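PDB 4WOJ: aspartate semialdehyde dehydrogenase from Francisella tularensis subsp. tularensis, which probably catalyses the NADPH-dependent reductive dephosphorylation of L-aspartyl-4-phosphate to L-aspartate-semialdehyde, an early step towards lysine, methionine and threonine. Local coordinates for residues V10-W15 against D34-T39; D73-C78 against G98-A103; E82-I87 against D102-L107; D112-L117 against N131-F136. All coordinates share one frame; numbering follows the deposited sequence.

From the N terminus, interaction 1 closes first, pairing strands 8-13 and 36-42 around helix 18-30. Interaction 2 follows in series and pairs strands 74-77 and 99-102 around helix 81-93. Strands 8-13 and 74-77 are neighbours, so these two contacts join directly. Interaction 3 starts inside the loop of interaction 2, on helix 81-93, and ends just beyond it. The two overlap at Asp102 and Ala103. Interaction 4 comes last and closes the loop around helix 118-130, at the far edge of the same parallel sheet. Strand 135-138 lies next to strand 99-102, which ties interaction 4 to interaction 2. Together the contacts hold the NAD-binding Rossmann-type domain.

Interaction 1 (V10-W15 against D34-T39)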
loop_
_atom_site.group_PDB
_atom_site.type_symbol
_atom_site.label_atom_id
_atom_site.label_comp_id
_atom_site.label_asym_id
_atom_site.label_seq_id
_atom_site.Cartn_x
_atom_site.Cartn_y
_atom_site.Cartn_z
ATOM N N VAL B 10 -39.139 -12.087 -0.664
ATOM C CA VAL B 10 -37.771 -11.719 -0.996
ATOM C C VAL B 10 -36.912 -12.945 -1.150
ATOM O O VAL B 10 -36.831 -13.771 -0.244
ATOM C CB VAL B 10 -37.126 -10.846 0.089
ATOM C CG1 VAL B 10 -35.865 -10.191 -0.456
ATOM C CG2 VAL B 10 -38.095 -9.789 0.573
ATOM N N GLY B 11 -36.238 -13.024 -2.293
ATOM C CA GLY B 11 -35.384 -14.160 -2.626
ATOM C C GLY B 11 -33.931 -13.758 -2.513
ATOM O O GLY B 11 -33.565 -12.636 -2.839
ATOM N N PHE B 12 -33.111 -14.677 -2.027
ATOM C CA PHE B 12 -31.695 -14.415 -1.813
ATOM C C PHE B 12 -30.817 -15.353 -2.646
ATOM O O PHE B 12 -30.864 -16.573 -2.481
ATOM C CB PHE B 12 -31.357 -14.538 -0.318
ATOM C CG PHE B 12 -32.050 -13.514 0.519
ATOM C CD1 PHE B 12 -31.501 -12.234 0.675
ATOM C CD2 PHE B 12 -33.285 -13.787 1.081
ATOM C CE1 PHE B 12 -32.171 -11.261 1.417
ATOM C CE2 PHE B 12 -33.954 -12.829 1.836
ATOM C CZ PHE B 12 -33.404 -11.559 1.995
ATOM N N ILE B 13 -30.033 -14.758 -3.550
ATOM C CA ILE B 13 -28.976 -15.480 -4.273
ATOM C C ILE B 13 -27.599 -14.967 -3.823
ATOM O O ILE B 13 -27.439 -13.801 -3.559
ATOM C CB ILE B 13 -29.124 -15.335 -5.795
ATOM C CG1 ILE B 13 -30.601 -15.387 -6.204
ATOM C CG2 ILE B 13 -28.372 -16.457 -6.495
ATOM C CD1 ILE B 13 -31.271 -14.046 -6.348
ATOM N N GLY B 14 -26.612 -15.844 -3.713
ATOM C CA GLY B 14 -25.251 -15.433 -3.321
ATOM C C GLY B 14 -24.898 -15.639 -1.854
ATOM O O GLY B 14 -23.766 -15.357 -1.439
ATOM N N TRP B 15 -25.850 -16.158 -1.075
ATOM C CA TRP B 15 -25.756 -16.114 0.399
ATOM C C TRP B 15 -24.685 -17.017 1.018
ATOM O O TRP B 15 -24.333 -16.842 2.175
ATOM C CB TRP B 15 -27.114 -16.424 1.034
ATOM C CG TRP B 15 -27.741 -17.652 0.533
ATOM C CD1 TRP B 15 -28.631 -17.756 -0.497
ATOM C CD2 TRP B 15 -27.521 -18.964 1.011
ATOM N NE1 TRP B 15 -28.988 -19.059 -0.692
ATOM C CE2 TRP B 15 -28.319 -19.829 0.228
ATOM C CE3 TRP B 15 -26.727 -19.505 2.035
ATOM C CZ2 TRP B 15 -28.351 -21.195 0.443
ATOM C CZ3 TRP B 15 -26.750 -20.857 2.241
ATOM C CH2 TRP B 15 -27.566 -21.694 1.450
ATOM N N ASP B 34 -37.782 -9.770 9.791
ATOM C CA ASP B 34 -39.066 -9.662 10.492
ATOM C C ASP B 34 -40.307 -9.503 9.615
ATOM O O ASP B 34 -41.338 -10.127 9.903
ATOM C CB ASP B 34 -39.035 -8.590 11.588
ATOM C CG ASP B 34 -38.242 -9.033 12.807
ATOM O OD1 ASP B 34 -37.451 -9.982 12.698
ATOM O OD2 ASP B 34 -38.390 -8.438 13.878
ATOM N N CYS B 35 -40.236 -8.711 8.556
ATOM C CA CYS B 35 -41.469 -8.379 7.814
ATOM C C CYS B 35 -41.427 -8.738 6.350
ATOM O O CYS B 35 -41.940 -8.012 5.500
ATOM C CB CYS B 35 -41.783 -6.898 7.973
ATOM S SG CYS B 35 -41.995 -6.471 9.701
ATOM N N ILE B 36 -40.831 -9.882 6.070
ATOM C CA ILE B 36 -40.680 -10.367 4.723
ATOM C C ILE B 36 -40.795 -11.875 4.724
ATOM O O ILE B 36 -40.653 -12.510 5.774
ATOM C CB ILE B 36 -39.291 -9.984 4.178
ATOM C CG1 ILE B 36 -38.191 -10.521 5.108
ATOM C CG2 ILE B 36 -39.151 -8.471 4.046
ATOM C CD1 ILE B 36 -36.839 -10.597 4.449
ATOM N N LEU B 37 -41.034 -12.446 3.550
ATOM C CA LEU B 37 -41.075 -13.904 3.384
ATOM C C LEU B 37 -39.826 -14.369 2.632
ATOM O O LEU B 37 -39.812 -14.437 1.403
ATOM C CB LEU B 37 -42.375 -14.348 2.668
ATOM C CG LEU B 37 -43.679 -13.842 3.316
ATOM C CD1 LEU B 37 -44.927 -14.239 2.534
ATOM C CD2 LEU B 37 -43.769 -14.347 4.752
ATOM N N PRO B 38 -38.764 -14.689 3.360
ATOM C CA PRO B 38 -37.551 -15.007 2.645
ATOM C C PRO B 38 -37.642 -16.313 1.888
ATOM O O PRO B 38 -38.351 -17.218 2.305
ATOM C CB PRO B 38 -36.496 -15.114 3.748
ATOM C CG PRO B 38 -37.103 -14.457 4.932
ATOM C CD PRO B 38 -38.564 -14.754 4.810
ATOM N N THR B 39 -36.928 -16.387 0.775
ATOM C CA THR B 39 -36.723 -17.623 0.060
ATOM C C THR B 39 -35.270 -17.664 -0.360
ATOM O O THR B 39 -34.742 -16.680 -0.843
ATOM C CB THR B 39 -37.652 -17.712 -1.153
ATOM O OG1 THR B 39 -39.007 -17.723 -0.695
ATOM C CG2 THR B 39 -37.380 -18.954 -1.969
#
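Val10 and Gly11 pair in parallel with Pro38 and Thr39, on strands whose axes approach to 4.6 Å and diverge by 32°. Three backbone bonds join them. Val10 N donates to Leu37 O (3.2 Å), Thr39 N to Val10 O (2.8 Å) and Phe12 N to Thr39 O (2.8 Å). Pro38 has no N-H, but its CA makes a CA-H...O contact with Val10 O.

Val10 and Ile36 cross obliquely. Val10 CG2 does the touching, 3.8 Å from Ile36 CB. This branch reaches Ile36 because it stands beside the backbone N, with CG1 anti to that N (chi1 -165°). Phe12 lies alongside Pro38 and points the same way. Its CE2 is 3.9 Å from Pro38 CB, and Pro38 CB, Ile36 CD1 and Thr39 O all sit at the ring edge.

The two strands and helix 18-30 form a beta-alpha-beta unit of the NAD-binding domain. Strand 74-77 takes the other side of strand 8-13, where Val10 packs on Ile74 and Phe12 on Leu76. Helix 18-30 touches Phe12 through Met27. The C-terminal helix 354-369 reaches Val10 through Leu365 and Ile36 through Lys369.

Interaction 2 (D73-C78 against G98-A103); sequences DILLSC and GFWIDA
Ile74 and Ile101 meet through branch ends on one face of a parallel strand pair. Ile74 CG2 is 3.8 Å from Ile101 CD1. Ile74 CG1 stands beside the backbone N (chi1 -59°) and reaches Phe99 CD1 at 4.0 Å; CG2, anti to that N, is the branch that meets Ile101. Further along this face, Leu76 CG rests 4.0 Å from Ile101 CG2. The C-terminal helix 354-369 packs here, with Ile368 on Ile74 and Phe99 and Val364 on Ile101.

Five backbone bonds hold the register, among them Ile101 N to Leu75 O (3.0 Å). The strands and helix 81-93 between them form a beta-alpha-beta unit of the Rossmann-type sheet.

The other face bears Leu75, Trp100, Ser77 and Asp102. Leu75 CD1 comes to the indole edge, 4.2 Å from Trp100 CZ3. Trp100 holds CG opposite its own N (chi1 176°), and its ring reaches across towards strand 74-77, with the NE1 edge turned to Asp102. There NE1 donates to Asp102 OD2 (3.0 Å), meeting it 37° out of the carboxylate plane. His88 of helix 81-93 meets the indole edge-to-face. Ser77 OG bonds to Gln79 N, and Asp102 OD2 also lies in hydrogen-bonding range of Thr84 OG1.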
loop_
_atom_site.group_PDB
_atom_site.type_symbol
_atom_site.label_atom_id
_atom_site.label_comp_id
_atom_site.label_asym_id
_atom_site.label_seq_id
_atom_site.Cartn_x
_atom_site.Cartn_y
_atom_site.Cartn_z
ATOM N N ASP B 73 -41.034 -10.818 -5.035
ATOM C CA ASP B 73 -41.231 -9.396 -5.205
ATOM C C ASP B 73 -39.896 -8.643 -5.375
ATOM O O ASP B 73 -39.825 -7.572 -6.020
ATOM C CB ASP B 73 -41.967 -8.853 -3.998
ATOM C CG ASP B 73 -43.384 -9.351 -3.932
ATOM O OD1 ASP B 73 -44.183 -8.890 -4.780
ATOM O OD2 ASP B 73 -43.693 -10.230 -3.069
ATOM N N ILE B 74 -38.868 -9.228 -4.769
ATOM C CA ILE B 74 -37.549 -8.656 -4.683
ATOM C C ILE B 74 -36.537 -9.787 -4.659
ATOM O O ILE B 74 -36.675 -10.745 -3.898
ATOM C CB ILE B 74 -37.365 -7.830 -3.386
ATOM C CG1 ILE B 74 -38.380 -6.682 -3.307
ATOM C CG2 ILE B 74 -35.937 -7.271 -3.300
ATOM C CD1 ILE B 74 -38.203 -5.794 -2.082
ATOM N N LEU B 75 -35.493 -9.649 -5.467
ATOM C CA LEU B 75 -34.382 -10.591 -5.455
ATOM C C LEU B 75 -33.106 -9.844 -5.115
ATOM O O LEU B 75 -32.913 -8.704 -5.533
ATOM C CB LEU B 75 -34.237 -11.265 -6.812
ATOM C CG LEU B 75 -35.449 -12.100 -7.253
ATOM C CD1 LEU B 75 -35.312 -12.444 -8.718
ATOM C CD2 LEU B 75 -35.571 -13.366 -6.400
ATOM N N LEU B 76 -32.248 -10.489 -4.333
ATOM C CA LEU B 76 -31.018 -9.871 -3.879
ATOM C C LEU B 76 -29.825 -10.800 -4.127
ATOM O O LEU B 76 -29.679 -11.854 -3.471
ATOM C CB LEU B 76 -31.139 -9.517 -2.402
ATOM C CG LEU B 76 -30.149 -8.468 -1.909
ATOM C CD1 LEU B 76 -30.711 -7.830 -0.647
ATOM C CD2 LEU B 76 -28.776 -9.078 -1.663
ATOM N N SER B 77 -28.961 -10.391 -5.059
ATOM C CA SER B 77 -27.869 -11.270 -5.522
ATOM C C SER B 77 -26.501 -10.799 -5.049
ATOM O O SER B 77 -26.143 -9.657 -5.244
ATOM C CB SER B 77 -27.862 -11.386 -7.050
ATOM O OG SER B 77 -26.851 -12.294 -7.459
ATOM N N CYS B 78 -25.772 -11.706 -4.413
ATOM C CA CYS B 78 -24.351 -11.568 -4.190
ATOM C C CYS B 78 -23.627 -12.601 -5.054
ATOM O O CYS B 78 -22.478 -12.966 -4.784
ATOM C CB CYS B 78 -24.016 -11.824 -2.724
ATOM S SG CYS B 78 -24.886 -10.749 -1.586
ATOM N N GLY B 98 -40.207 -6.889 -10.680
ATOM C CA GLY B 98 -39.771 -6.698 -9.319
ATOM C C GLY B 98 -38.399 -6.058 -9.188
ATOM O O GLY B 98 -37.688 -5.834 -10.174
ATOM N N PHE B 99 -38.031 -5.770 -7.944
ATOM C CA PHE B 99 -36.760 -5.122 -7.635
ATOM C C PHE B 99 -35.591 -6.080 -7.623
ATOM O O PHE B 99 -35.615 -7.130 -6.989
ATOM C CB PHE B 99 -36.820 -4.425 -6.292
ATOM C CG PHE B 99 -37.840 -3.341 -6.216
ATOM C CD1 PHE B 99 -39.137 -3.624 -5.811
ATOM C CD2 PHE B 99 -37.491 -2.043 -6.477
ATOM C CE1 PHE B 99 -40.082 -2.620 -5.697
ATOM C CE2 PHE B 99 -38.418 -1.036 -6.367
ATOM C CZ PHE B 99 -39.717 -1.317 -5.973
ATOM N N TRP B 100 -34.559 -5.688 -8.345
ATOM C CA TRP B 100 -33.333 -6.451 -8.441
ATOM C C TRP B 100 -32.267 -5.626 -7.724
ATOM O O TRP B 100 -31.887 -4.537 -8.176
ATOM C CB TRP B 100 -32.974 -6.645 -9.911
ATOM C CG TRP B 100 -31.696 -7.318 -10.162
ATOM C CD1 TRP B 100 -30.501 -6.727 -10.348
ATOM C CD2 TRP B 100 -31.479 -8.725 -10.305
ATOM N NE1 TRP B 100 -29.537 -7.675 -10.579
ATOM C CE2 TRP B 100 -30.115 -8.910 -10.573
ATOM C CE3 TRP B 100 -32.310 -9.853 -10.236
ATOM C CZ2 TRP B 100 -29.545 -10.185 -10.758
ATOM C CZ3 TRP B 100 -31.749 -11.118 -10.441
ATOM C CH2 TRP B 100 -30.385 -11.272 -10.683
ATOM N N ILE B 101 -31.828 -6.137 -6.581
ATOM C CA ILE B 101 -30.747 -5.525 -5.822
ATOM C C ILE B 101 -29.529 -6.409 -6.073
ATOM O O ILE B 101 -29.590 -7.613 -5.895
ATOM C CB ILE B 101 -31.087 -5.423 -4.317
ATOM C CG1 ILE B 101 -32.282 -4.498 -4.098
ATOM C CG2 ILE B 101 -29.920 -4.869 -3.533
ATOM C CD1 ILE B 101 -33.045 -4.779 -2.821
ATOM N N ASP B 102 -28.426 -5.811 -6.494
ATOM C CA ASP B 102 -27.268 -6.591 -6.924
ATOM C C ASP B 102 -25.945 -6.025 -6.457
ATOM O O ASP B 102 -25.737 -4.794 -6.515
ATOM C CB ASP B 102 -27.249 -6.597 -8.448
ATOM C CG ASP B 102 -26.403 -7.736 -9.031
ATOM O OD1 ASP B 102 -25.571 -8.353 -8.290
ATOM O OD2 ASP B 102 -26.582 -7.985 -10.254
ATOM N N ALA B 103 -25.038 -6.925 -6.077
ATOM C CA ALA B 103 -23.631 -6.562 -5.747
ATOM C C ALA B 103 -22.704 -6.453 -6.963
ATOM O O ALA B 103 -21.805 -5.588 -7.009
ATOM C CB ALA B 103 -23.019 -7.535 -4.756
#

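Interaction 3 (E82-I87 against D102-L107)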
loop_
_atom_site.group_PDB
_atom_site.type_symbol
_atom_site.label_atom_id
_atom_site.label_comp_id
_atom_site.label_asym_id
_atom_site.label_seq_id
_atom_site.Cartn_x
_atom_site.Cartn_y
_atom_site.Cartn_z
ATOM N N GLU B 82 -21.406 -13.068 -13.771
ATOM C CA GLU B 82 -21.737 -14.200 -14.688
ATOM C C GLU B 82 -23.192 -14.613 -14.502
ATOM O O GLU B 82 -23.887 -14.948 -15.460
ATOM C CB GLU B 82 -20.833 -15.429 -14.496
ATOM C CG GLU B 82 -19.365 -15.222 -14.862
ATOM C CD GLU B 82 -18.707 -16.501 -15.388
ATOM O OE1 GLU B 82 -18.246 -17.322 -14.560
ATOM O OE2 GLU B 82 -18.662 -16.694 -16.632
ATOM N N TYR B 83 -23.643 -14.562 -13.257
ATOM C CA TYR B 83 -24.996 -14.960 -12.903
ATOM C C TYR B 83 -25.969 -13.876 -13.250
ATOM O O TYR B 83 -27.061 -14.146 -13.716
ATOM C CB TYR B 83 -25.093 -15.275 -11.409
ATOM C CG TYR B 83 -26.494 -15.669 -10.953
ATOM C CD1 TYR B 83 -26.923 -16.983 -11.018
ATOM C CD2 TYR B 83 -27.376 -14.724 -10.440
ATOM C CE1 TYR B 83 -28.190 -17.344 -10.585
ATOM C CE2 TYR B 83 -28.647 -15.073 -10.015
ATOM C CZ TYR B 83 -29.051 -16.380 -10.087
ATOM O OH TYR B 83 -30.311 -16.745 -9.654
ATOM N N THR B 84 -25.600 -12.638 -12.998
ATOM C CA THR B 84 -26.479 -11.540 -13.371
ATOM C C THR B 84 -26.639 -11.528 -14.878
ATOM O O THR B 84 -27.701 -11.225 -15.395
ATOM C CB THR B 84 -25.922 -10.188 -12.916
ATOM O OG1 THR B 84 -25.680 -10.236 -11.505
ATOM C CG2 THR B 84 -26.901 -9.066 -13.237
ATOM N N LYS B 85 -25.559 -11.866 -15.568
ATOM C CA LYS B 85 -25.560 -11.917 -17.019
ATOM C C LYS B 85 -26.425 -13.004 -17.597
ATOM O O LYS B 85 -27.131 -12.794 -18.580
ATOM C CB LYS B 85 -24.149 -12.073 -17.536
ATOM C CG LYS B 85 -23.629 -10.760 -18.079
ATOM C CD LYS B 85 -22.388 -10.993 -18.916
ATOM C CE LYS B 85 -21.142 -10.525 -18.172
ATOM N NZ LYS B 85 -20.044 -11.523 -18.259
ATOM N N GLU B 86 -26.388 -14.167 -16.974
ATOM C CA GLU B 86 -27.211 -15.265 -17.425
ATOM C C GLU B 86 -28.677 -14.916 -17.229
ATOM O O GLU B 86 -29.514 -15.186 -18.073
ATOM C CB GLU B 86 -26.867 -16.510 -16.603
ATOM C CG GLU B 86 -27.858 -17.668 -16.705
ATOM C CD GLU B 86 -27.341 -18.778 -17.586
ATOM O OE1 GLU B 86 -26.129 -19.082 -17.500
ATOM O OE2 GLU B 86 -28.141 -19.330 -18.372
ATOM N N ILE B 87 -28.985 -14.294 -16.106
ATOM C CA ILE B 87 -30.334 -14.433 -15.574
ATOM C C ILE B 87 -31.168 -13.206 -15.481
ATOM O O ILE B 87 -32.390 -13.316 -15.554
ATOM C CB ILE B 87 -30.317 -15.074 -14.181
ATOM C CG1 ILE B 87 -30.400 -16.573 -14.358
ATOM C CG2 ILE B 87 -31.521 -14.628 -13.363
ATOM C CD1 ILE B 87 -29.733 -17.339 -13.261
ATOM N N ASP B 102 -28.426 -5.811 -6.494
ATOM C CA ASP B 102 -27.268 -6.591 -6.924
ATOM C C ASP B 102 -25.945 -6.025 -6.457
ATOM O O ASP B 102 -25.737 -4.794 -6.515
ATOM C CB ASP B 102 -27.249 -6.597 -8.448
ATOM C CG ASP B 102 -26.403 -7.736 -9.031
ATOM O OD1 ASP B 102 -25.571 -8.353 -8.290
ATOM O OD2 ASP B 102 -26.582 -7.985 -10.254
ATOM N N ALA B 103 -25.038 -6.925 -6.077
ATOM C CA ALA B 103 -23.631 -6.562 -5.747
ATOM C C ALA B 103 -22.704 -6.453 -6.963
ATOM O O ALA B 103 -21.805 -5.588 -7.009
ATOM C CB ALA B 103 -23.019 -7.535 -4.756
ATOM N N ALA B 104 -22.937 -7.309 -7.946
ATOM C CA ALA B 104 -22.079 -7.366 -9.115
ATOM C C ALA B 104 -22.145 -6.044 -9.873
ATOM O O ALA B 104 -23.043 -5.242 -9.669
ATOM C CB ALA B 104 -22.483 -8.525 -10.009
ATOM N N SER B 105 -21.162 -5.814 -10.733
ATOM C CA SER B 105 -20.964 -4.511 -11.381
ATOM C C SER B 105 -21.619 -4.335 -12.725
ATOM O O SER B 105 -21.589 -3.239 -13.320
ATOM C CB SER B 105 -19.480 -4.304 -11.572
ATOM O OG SER B 105 -18.955 -5.397 -12.280
ATOM N N THR B 106 -22.200 -5.429 -13.192
ATOM C CA THR B 106 -22.702 -5.566 -14.551
ATOM C C THR B 106 -23.634 -4.429 -14.918
ATOM O O THR B 106 -23.490 -3.779 -15.956
ATOM C CB THR B 106 -23.495 -6.870 -14.651
ATOM O OG1 THR B 106 -22.813 -7.906 -13.916
ATOM C CG2 THR B 106 -23.647 -7.287 -16.064
ATOM N N LEU B 107 -24.593 -4.190 -14.038
ATOM C CA LEU B 107 -25.626 -3.207 -14.308
ATOM C C LEU B 107 -25.324 -1.797 -13.818
ATOM O O LEU B 107 -26.156 -0.929 -14.005
ATOM C CB LEU B 107 -26.948 -3.701 -13.696
ATOM C CG LEU B 107 -27.462 -5.024 -14.295
ATOM C CD1 LEU B 107 -28.569 -5.657 -13.455
ATOM C CD2 LEU B 107 -27.928 -4.826 -15.733
#
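Thr84 OG1 reaches the flat carboxylate of Asp102 at OD2, 2.7 Å away, the two side chains coming from opposite directions. The other oxygen, Asp102 OD1, accepts from Ala104 N (2.9 Å). That N-H comes over one face of the carboxylate, 60° out of its plane. The indole N-H of Trp100 meets OD2 from the opposite face. The bond to Ala104 N makes an Asx turn, which bends the chain as it leaves strand 99-102.

Thr84 faces the loop with both of its branches. OG1 stands beside the backbone N (chi1 -55°), and CG2 is anti to that N. CG2 therefore lies on the Leu107 side, where it is 3.8 Å from Leu107 CD1. Ala104 CB packs near OG1, at 3.9 Å. Thr106 OG1 comes to 4.0 Å from Thr84 CB. At the next residue, Lys85 CG touches Thr106 CG2, also at 4.0 Å.

The contact fixes the start of helix 81-93 against the loop after strand 99-102. Thr84 OG1 has Gly80 O as a second acceptor, so which oxygen takes its proton is not settled. Two N-H groups donate to the Asp102 carboxylate in any case. These donors would probably favour the negatively charged form, although the group is buried, and keep the carboxylate from turning.

Interaction 4 (D112-L117 against N131-F136); sequences DSTLVL and NGKKDF
Phe136 packs on Thr114 and Val116 through one side of its ring. Its CB starts 3.8 Å from Val116 CG1. CG is turned away from the carbonyl carbon (chi1 -64°), which carries the ring alongside Thr114. Next, CD2 sits between two partners, 3.9 Å from Thr114 CB and about as far from Val116 CG1. The valine methyl lies at the ring edge, in its plane. CE2 follows at 4.0 Å from Thr114 CB. Ile125 and Ile129 of helix 118-130 pack on the same side chain.

One backbone bond joins the strands, Thr114 N to Asp135 O (2.9 Å, 165° at the hydrogen). Phe136 CA and Thr114 O add a CA-H...O contact.

On the opposite face, a water donates to Ser113 OG (3.1 Å) and to Asp135 OD2 (3.2 Å), bridging the two side chains. Ser113 OG also bonds to Leu107 O. Asp135 OD1 forms a salt bridge with Arg92 and takes a hydrogen bond from His88. Where the pair begins, Lys133 CG passes Asp112 O at 3.8 Å.

Gly132 is the C-prime residue of a Schellman motif that ends helix 118-130 and turns the chain into strand 135-138. The result is a beta-alpha-beta unit with strand 113-116 outermost, at the edge of the parallel sheet of the Rossmann-type domain.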
loop_
_atom_site.group_PDB
_atom_site.type_symbol
_atom_site.label_atom_id
_atom_site.label_comp_id
_atom_site.label_asym_id
_atom_site.label_seq_id
_atom_site.Cartn_x
_atom_site.Cartn_y
_atom_site.Cartn_z
ATOM N N ASP B 112 -31.113 2.982 -16.449
ATOM C CA ASP B 112 -32.175 2.422 -15.600
ATOM C C ASP B 112 -31.709 2.069 -14.186
ATOM O O ASP B 112 -32.514 2.095 -13.265
ATOM C CB ASP B 112 -32.802 1.200 -16.286
ATOM C CG ASP B 112 -33.567 1.579 -17.558
ATOM O OD1 ASP B 112 -34.043 2.749 -17.655
ATOM O OD2 ASP B 112 -33.670 0.710 -18.460
ATOM N N SER B 113 -30.426 1.755 -14.030
ATOM C CA SER B 113 -29.857 1.401 -12.726
ATOM C C SER B 113 -29.642 2.635 -11.841
ATOM O O SER B 113 -29.382 3.737 -12.329
ATOM C CB SER B 113 -28.525 0.641 -12.877
ATOM O OG SER B 113 -28.681 -0.679 -13.416
ATOM N N THR B 114 -29.784 2.429 -10.535
ATOM C CA THR B 114 -29.401 3.395 -9.500
ATOM C C THR B 114 -28.333 2.739 -8.629
ATOM O O THR B 114 -28.471 1.572 -8.213
ATOM C CB THR B 114 -30.594 3.819 -8.639
ATOM O OG1 THR B 114 -31.678 4.241 -9.482
ATOM C CG2 THR B 114 -30.218 4.959 -7.721
ATOM N N LEU B 115 -27.221 3.449 -8.442
ATOM C CA LEU B 115 -26.130 2.964 -7.593
ATOM C C LEU B 115 -26.532 3.307 -6.172
ATOM O O LEU B 115 -26.993 4.448 -5.949
ATOM C CB LEU B 115 -24.794 3.628 -7.915
ATOM C CG LEU B 115 -24.024 3.080 -9.119
ATOM C CD1 LEU B 115 -22.823 3.944 -9.482
ATOM C CD2 LEU B 115 -23.550 1.671 -8.850
ATOM N N VAL B 116 -26.392 2.353 -5.233
ATOM C CA VAL B 116 -26.852 2.608 -3.867
ATOM C C VAL B 116 -25.737 2.854 -2.839
ATOM O O VAL B 116 -24.839 2.035 -2.636
ATOM C CB VAL B 116 -27.794 1.489 -3.310
ATOM C CG1 VAL B 116 -29.041 1.383 -4.173
ATOM C CG2 VAL B 116 -27.104 0.146 -3.237
ATOM N N LEU B 117 -25.831 3.996 -2.174
ATOM C CA LEU B 117 -25.015 4.289 -1.009
ATOM C C LEU B 117 -25.765 5.371 -0.225
ATOM O O LEU B 117 -25.500 6.582 -0.338
ATOM C CB LEU B 117 -23.621 4.730 -1.419
ATOM C CG LEU B 117 -22.589 4.933 -0.301
ATOM C CD1 LEU B 117 -22.287 3.648 0.406
ATOM C CD2 LEU B 117 -21.311 5.504 -0.895
ATOM N N ASN B 131 -40.166 6.579 -9.266
ATOM C CA ASN B 131 -40.358 6.733 -10.714
ATOM C C ASN B 131 -40.457 5.398 -11.440
ATOM O O ASN B 131 -40.297 5.329 -12.664
ATOM C CB ASN B 131 -39.260 7.618 -11.331
ATOM C CG ASN B 131 -39.594 9.101 -11.248
ATOM O OD1 ASN B 131 -39.291 9.769 -10.264
ATOM N ND2 ASN B 131 -40.206 9.626 -12.289
ATOM N N GLY B 132 -40.745 4.343 -10.690
ATOM C CA GLY B 132 -40.937 3.009 -11.250
ATOM C C GLY B 132 -39.652 2.345 -11.694
ATOM O O GLY B 132 -39.672 1.474 -12.548
ATOM N N LYS B 133 -38.533 2.760 -11.110
ATOM C CA LYS B 133 -37.245 2.104 -11.362
ATOM C C LYS B 133 -37.077 0.917 -10.445
ATOM O O LYS B 133 -37.534 0.915 -9.312
ATOM C CB LYS B 133 -36.092 3.075 -11.200
ATOM C CG LYS B 133 -35.789 3.850 -12.462
ATOM C CD LYS B 133 -35.206 5.178 -12.084
ATOM C CE LYS B 133 -34.438 5.781 -13.233
ATOM N NZ LYS B 133 -33.689 6.984 -12.786
ATOM N N LYS B 134 -36.456 -0.133 -10.978
ATOM C CA LYS B 134 -36.410 -1.420 -10.295
ATOM C C LYS B 134 -35.012 -2.007 -10.063
ATOM O O LYS B 134 -34.886 -3.101 -9.456
ATOM C CB LYS B 134 -37.254 -2.454 -11.069
ATOM C CG LYS B 134 -38.622 -1.974 -11.505
ATOM C CD LYS B 134 -39.616 -1.945 -10.359
ATOM C CE LYS B 134 -40.689 -0.891 -10.575
ATOM N NZ LYS B 134 -41.346 -0.481 -9.309
ATOM N N ASP B 135 -33.969 -1.347 -10.565
ATOM C CA ASP B 135 -32.603 -1.902 -10.479
ATOM C C ASP B 135 -31.667 -1.069 -9.610
ATOM O O ASP B 135 -31.340 0.078 -9.918
ATOM C CB ASP B 135 -31.980 -2.058 -11.870
ATOM C CG ASP B 135 -32.583 -3.218 -12.658
ATOM O OD1 ASP B 135 -32.962 -4.250 -12.028
ATOM O OD2 ASP B 135 -32.654 -3.118 -13.913
ATOM N N PHE B 136 -31.215 -1.691 -8.528
ATOM C CA PHE B 136 -30.442 -1.018 -7.496
ATOM C C PHE B 136 -29.183 -1.795 -7.204
ATOM O O PHE B 136 -29.223 -2.910 -6.672
ATOM C CB PHE B 136 -31.297 -0.829 -6.251
ATOM C CG PHE B 136 -32.487 0.074 -6.479
ATOM C CD1 PHE B 136 -33.635 -0.426 -7.058
ATOM C CD2 PHE B 136 -32.436 1.406 -6.173
ATOM C CE1 PHE B 136 -34.714 0.382 -7.312
ATOM C CE2 PHE B 136 -33.517 2.234 -6.415
ATOM C CZ PHE B 136 -34.661 1.721 -6.994
HETATM O O HOH W 1 -30.700 -1.310 -15.657
#